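Local atomic coordinates of Sqt1 (Chaetomium thermophilum, PDB entry 4ZOY), a protein that probably acts as a dedicated WD40-repeat chaperone in ribosome biogenesis, capturing a newly made ribosomal protein while it is still being translated. Residues D111-V116 and L133-E138; Q137-I142 and S165-T170. All blocks are in the same frame, centred on the assembly; numbering follows the deposited sequence.

Contact 1: D111-V116 and L133-E138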
# COMPACT_ATOMS: atom_id res chain seq x y z
N ASP A 111 15.60 -5.16 -9.25
CA ASP A 111 17.04 -4.98 -9.45
C ASP A 111 17.66 -4.16 -8.33
O ASP A 111 18.87 -3.93 -8.32
CB ASP A 111 17.32 -4.32 -10.81
CG ASP A 111 16.53 -3.03 -11.04
OD1 ASP A 111 15.85 -2.54 -10.11
OD2 ASP A 111 16.61 -2.48 -12.16
N GLY A 112 16.83 -3.71 -7.39
CA GLY A 112 17.32 -2.92 -6.27
C GLY A 112 17.51 -1.45 -6.61
O GLY A 112 17.87 -0.64 -5.74
N ARG A 113 17.27 -1.08 -7.86
CA ARG A 113 17.43 0.30 -8.27
C ARG A 113 16.26 1.16 -7.80
O ARG A 113 15.09 0.79 -7.96
CB ARG A 113 17.55 0.42 -9.79
CG ARG A 113 18.75 -0.28 -10.38
CD ARG A 113 18.76 -0.12 -11.89
NE ARG A 113 19.40 -1.26 -12.54
CZ ARG A 113 20.70 -1.32 -12.83
NH1 ARG A 113 21.49 -0.30 -12.51
NH2 ARG A 113 21.21 -2.39 -13.42
N MET A 114 16.59 2.30 -7.21
CA MET A 114 15.63 3.34 -6.91
C MET A 114 15.90 4.52 -7.83
O MET A 114 16.93 5.18 -7.72
CB MET A 114 15.71 3.76 -5.44
CG MET A 114 14.68 4.81 -5.07
SD MET A 114 14.75 5.41 -3.36
CE MET A 114 16.27 6.39 -3.41
N ARG A 115 14.98 4.77 -8.77
CA ARG A 115 15.17 5.86 -9.72
C ARG A 115 14.28 7.03 -9.35
O ARG A 115 13.07 6.86 -9.14
CB ARG A 115 14.90 5.39 -11.15
CG ARG A 115 15.92 4.36 -11.59
CD ARG A 115 15.67 3.85 -13.00
NE ARG A 115 15.71 4.90 -14.01
CZ ARG A 115 16.81 5.34 -14.60
NH1 ARG A 115 17.99 4.83 -14.26
NH2 ARG A 115 16.74 6.29 -15.52
N VAL A 116 14.89 8.21 -9.27
CA VAL A 116 14.20 9.41 -8.83
C VAL A 116 14.00 10.40 -9.98
O VAL A 116 14.96 10.82 -10.64
CB VAL A 116 14.99 10.11 -7.70
CG1 VAL A 116 14.32 11.41 -7.30
CG2 VAL A 116 15.16 9.17 -6.51
N LEU A 133 16.66 12.31 -12.24
CA LEU A 133 17.61 13.05 -11.43
C LEU A 133 18.74 12.18 -10.89
O LEU A 133 19.90 12.56 -10.93
CB LEU A 133 16.91 13.73 -10.26
CG LEU A 133 15.90 14.83 -10.56
CD1 LEU A 133 15.52 15.53 -9.26
CD2 LEU A 133 16.44 15.82 -11.58
N ALA A 134 18.38 11.00 -10.38
CA ALA A 134 19.34 10.16 -9.69
C ALA A 134 18.87 8.73 -9.52
O ALA A 134 17.67 8.45 -9.50
CB ALA A 134 19.66 10.76 -8.32
N GLU A 135 19.84 7.83 -9.40
CA GLU A 135 19.57 6.44 -9.10
C GLU A 135 20.38 6.01 -7.88
O GLU A 135 21.56 6.36 -7.75
CB GLU A 135 19.89 5.56 -10.31
CG GLU A 135 19.81 4.06 -10.04
CD GLU A 135 19.96 3.23 -11.30
OE1 GLU A 135 20.80 2.31 -11.30
OE2 GLU A 135 19.23 3.50 -12.28
N SER A 136 19.73 5.28 -6.99
CA SER A 136 20.35 4.71 -5.80
C SER A 136 20.16 3.19 -5.82
O SER A 136 19.09 2.70 -6.19
CB SER A 136 19.74 5.33 -4.53
OG SER A 136 20.06 4.58 -3.37
N GLN A 137 21.19 2.43 -5.45
CA GLN A 137 21.08 0.98 -5.45
C GLN A 137 21.79 0.37 -4.24
O GLN A 137 22.82 -0.30 -4.37
CB GLN A 137 21.65 0.39 -6.74
CG GLN A 137 21.31 -1.08 -6.97
CD GLN A 137 21.86 -1.62 -8.27
OE1 GLN A 137 22.62 -0.94 -8.97
NE2 GLN A 137 21.48 -2.84 -8.62
N GLU A 138 21.23 0.60 -3.05
CA GLU A 138 21.83 0.12 -1.81
C GLU A 138 21.45 -1.32 -1.47
O GLU A 138 22.08 -1.93 -0.60
CB GLU A 138 21.42 1.03 -0.64
CG GLU A 138 21.78 2.51 -0.81
CD GLU A 138 23.26 2.80 -0.62
OE1 GLU A 138 24.02 1.88 -0.23
OE2 GLU A 138 23.67 3.95 -0.86
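Arg115 NH1 meets Glu135 OE2 at 2.7 Å, nearly along the C-O axis of that oxygen, in the shorter of two salt bridges across the contact. The other oxygen, OE1, offers its syn lone pair to Arg113 NH1 at 3.0 Å, in a straighter bond of 165°. Both oxygens lie near the planes of the guanidinium groups they meet, at their edges, while the carboxylate is turned steeply against each, 64° from that of Arg113. Glu135 gets there by holding CG anti to its backbone N (chi1 173°) and staying extended beyond it. Arg113 NE adds a weak salt bridge to Asp111 OD2, and Asp111 is in turn fixed by Thr89 N and His88.

Beneath this network the strands run antiparallel. Met114 and Ser136 form a hydrogen-bonded pair, with Met114 N to Ser136 O at 2.7 Å. At the far end a classic beta bulge sets both Leu133 and Ala134 opposite Val116, where Val116 O takes Leu133 N at 2.8 Å and Ala134 N only weakly. Past the strands, Gln137 NE2 reaches Asp111 O at 2.8 Å.

On the face of Met114, Val116 and Ser136 lie Phe169 and Leu171 of strand 166-171; strand 104-109 flanks strand 114-120 on the side away from strand 129-136.

Contact 2: Q137-I142 and S165-T170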
# COMPACT_ATOMS: atom_id res chain seq x y z
N GLN A 137 21.19 2.43 -5.45
CA GLN A 137 21.08 0.98 -5.45
C GLN A 137 21.79 0.37 -4.24
O GLN A 137 22.82 -0.30 -4.37
CB GLN A 137 21.65 0.39 -6.74
CG GLN A 137 21.31 -1.08 -6.97
CD GLN A 137 21.86 -1.62 -8.27
OE1 GLN A 137 22.62 -0.94 -8.97
NE2 GLN A 137 21.48 -2.84 -8.62
N GLU A 138 21.23 0.60 -3.05
CA GLU A 138 21.83 0.12 -1.81
C GLU A 138 21.45 -1.32 -1.47
O GLU A 138 22.08 -1.93 -0.60
CB GLU A 138 21.42 1.03 -0.64
CG GLU A 138 21.78 2.51 -0.81
CD GLU A 138 23.26 2.80 -0.62
OE1 GLU A 138 24.02 1.88 -0.23
OE2 GLU A 138 23.67 3.95 -0.86
N THR A 139 20.42 -1.84 -2.12
CA THR A 139 19.97 -3.22 -1.87
C THR A 139 19.82 -3.96 -3.19
O THR A 139 19.91 -3.36 -4.26
CB THR A 139 18.63 -3.27 -1.12
OG1 THR A 139 17.55 -2.93 -2.01
CG2 THR A 139 18.63 -2.29 0.06
N GLU A 140 19.56 -5.26 -3.12
CA GLU A 140 19.41 -6.08 -4.32
C GLU A 140 17.97 -6.15 -4.83
O GLU A 140 17.74 -6.36 -6.02
CB GLU A 140 19.93 -7.50 -4.07
CG GLU A 140 21.42 -7.56 -3.75
CD GLU A 140 21.95 -8.97 -3.58
OE1 GLU A 140 21.15 -9.90 -3.32
OE2 GLU A 140 23.18 -9.16 -3.71
N GLU A 141 17.00 -5.98 -3.93
CA GLU A 141 15.58 -6.08 -4.31
C GLU A 141 14.71 -5.20 -3.43
O GLU A 141 14.68 -5.39 -2.22
CB GLU A 141 15.09 -7.53 -4.21
CG GLU A 141 15.56 -8.45 -5.34
CD GLU A 141 15.13 -9.90 -5.14
OE1 GLU A 141 14.22 -10.16 -4.33
OE2 GLU A 141 15.71 -10.78 -5.82
N ILE A 142 13.99 -4.25 -4.03
CA ILE A 142 13.04 -3.40 -3.32
C ILE A 142 11.64 -4.03 -3.27
O ILE A 142 11.06 -4.33 -4.31
CB ILE A 142 12.94 -2.03 -3.97
CG1 ILE A 142 14.28 -1.29 -3.80
CG2 ILE A 142 11.81 -1.22 -3.35
CD1 ILE A 142 14.43 -0.07 -4.69
N SER A 165 16.51 -5.04 5.13
CA SER A 165 16.86 -3.66 5.48
C SER A 165 15.73 -2.69 5.14
O SER A 165 14.89 -2.94 4.28
CB SER A 165 18.16 -3.23 4.78
OG SER A 165 18.00 -3.02 3.40
N VAL A 166 15.72 -1.58 5.88
CA VAL A 166 14.75 -0.53 5.69
C VAL A 166 15.52 0.77 5.56
O VAL A 166 16.34 1.09 6.42
CB VAL A 166 13.76 -0.47 6.85
CG1 VAL A 166 12.87 0.77 6.74
CG2 VAL A 166 12.92 -1.75 6.90
N TRP A 167 15.29 1.48 4.46
CA TRP A 167 15.98 2.72 4.15
C TRP A 167 15.00 3.88 4.12
O TRP A 167 13.89 3.76 3.59
CB TRP A 167 16.71 2.61 2.81
CG TRP A 167 17.79 1.57 2.82
CD1 TRP A 167 17.63 0.21 2.86
CD2 TRP A 167 19.21 1.81 2.80
NE1 TRP A 167 18.86 -0.40 2.88
CE2 TRP A 167 19.84 0.56 2.84
CE3 TRP A 167 20.00 2.97 2.76
CZ2 TRP A 167 21.24 0.42 2.84
CZ3 TRP A 167 21.38 2.83 2.75
CH2 TRP A 167 21.98 1.57 2.79
N VAL A 168 15.41 5.02 4.69
CA VAL A 168 14.63 6.24 4.59
C VAL A 168 15.47 7.30 3.88
O VAL A 168 16.58 7.59 4.31
CB VAL A 168 14.18 6.75 5.98
CG1 VAL A 168 13.36 8.01 5.84
CG2 VAL A 168 13.40 5.65 6.72
N PHE A 169 14.94 7.84 2.79
CA PHE A 169 15.65 8.82 1.98
C PHE A 169 14.89 10.12 1.96
O PHE A 169 13.65 10.12 1.97
CB PHE A 169 15.83 8.37 0.53
CG PHE A 169 16.57 7.09 0.37
CD1 PHE A 169 17.96 7.08 0.34
CD2 PHE A 169 15.89 5.88 0.21
CE1 PHE A 169 18.67 5.89 0.17
CE2 PHE A 169 16.59 4.70 0.04
CZ PHE A 169 17.98 4.69 0.02
N THR A 170 15.61 11.24 1.88
CA THR A 170 14.96 12.51 1.62
C THR A 170 15.49 13.08 0.31
O THR A 170 16.69 13.05 0.05
CB THR A 170 15.15 13.49 2.79
OG1 THR A 170 14.39 13.00 3.91
CG2 THR A 170 14.63 14.86 2.43
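Between two neighbouring blades of the WD40 propeller, the connecting loop 137-142 lays Glu138 and Thr139 against the indole of Trp167, on strand 166-171 of the second blade. Glu138 CB sits over one face of the six-membered ring, 3.6 Å from its centroid and 16° off the normal, a CH-pi contact. CG follows at 3.6 Å from Trp167 CZ3, above the rim, and the bend at chi2 (-75°) then carries the carboxylate outward past the CH2/CZ3 edge, its plane turned only 17° from that of the ring. Farther along the strand, the Phe169 ring meets Glu138 CG with its edge, CZ 4.5 Å away.

The loop is an inter-blade connection, leading from the outermost strand of one four-stranded sheet to the first strand, 142-147, of the next. Thr139 CG2 approaches the pyrrole end obliquely, 3.4 Å from Trp167 NE1 and 3.5 Å from Ser165 OG. Those two polar atoms are themselves joined, NE1 donating to OG at 2.8 Å almost in the indole plane, and Ser165 OG also bonds Asp163 OD1. Putting an alanine here in place of the Trp167 indole would probably leave a gap beneath Glu138 CB and Ser165 OG without its indole donor.

In the fold
Following the chain from the N terminus, strand 114-120 leads through a loop into strand 129-136, and contact 1 closes that hairpin at the outer edge of its four-stranded blade. The chain then leaves through 137-142, runs along strand 142-147 and back along 156-161, and contact 2 closes this second, longer loop when Trp167 of strand 166-171 comes up against 137-142. The loops neither nest nor cross: they follow in series and share Gln137 and Glu138, where one ends and the other begins. The centres of contact 1 and contact 2 are about 9 Å apart. Direct packing joins them, with Met114 CE 3.7 Å from Phe169 CD2 and Ile142 CD1 3.4 Å from Arg113 O, tying one blade to the next.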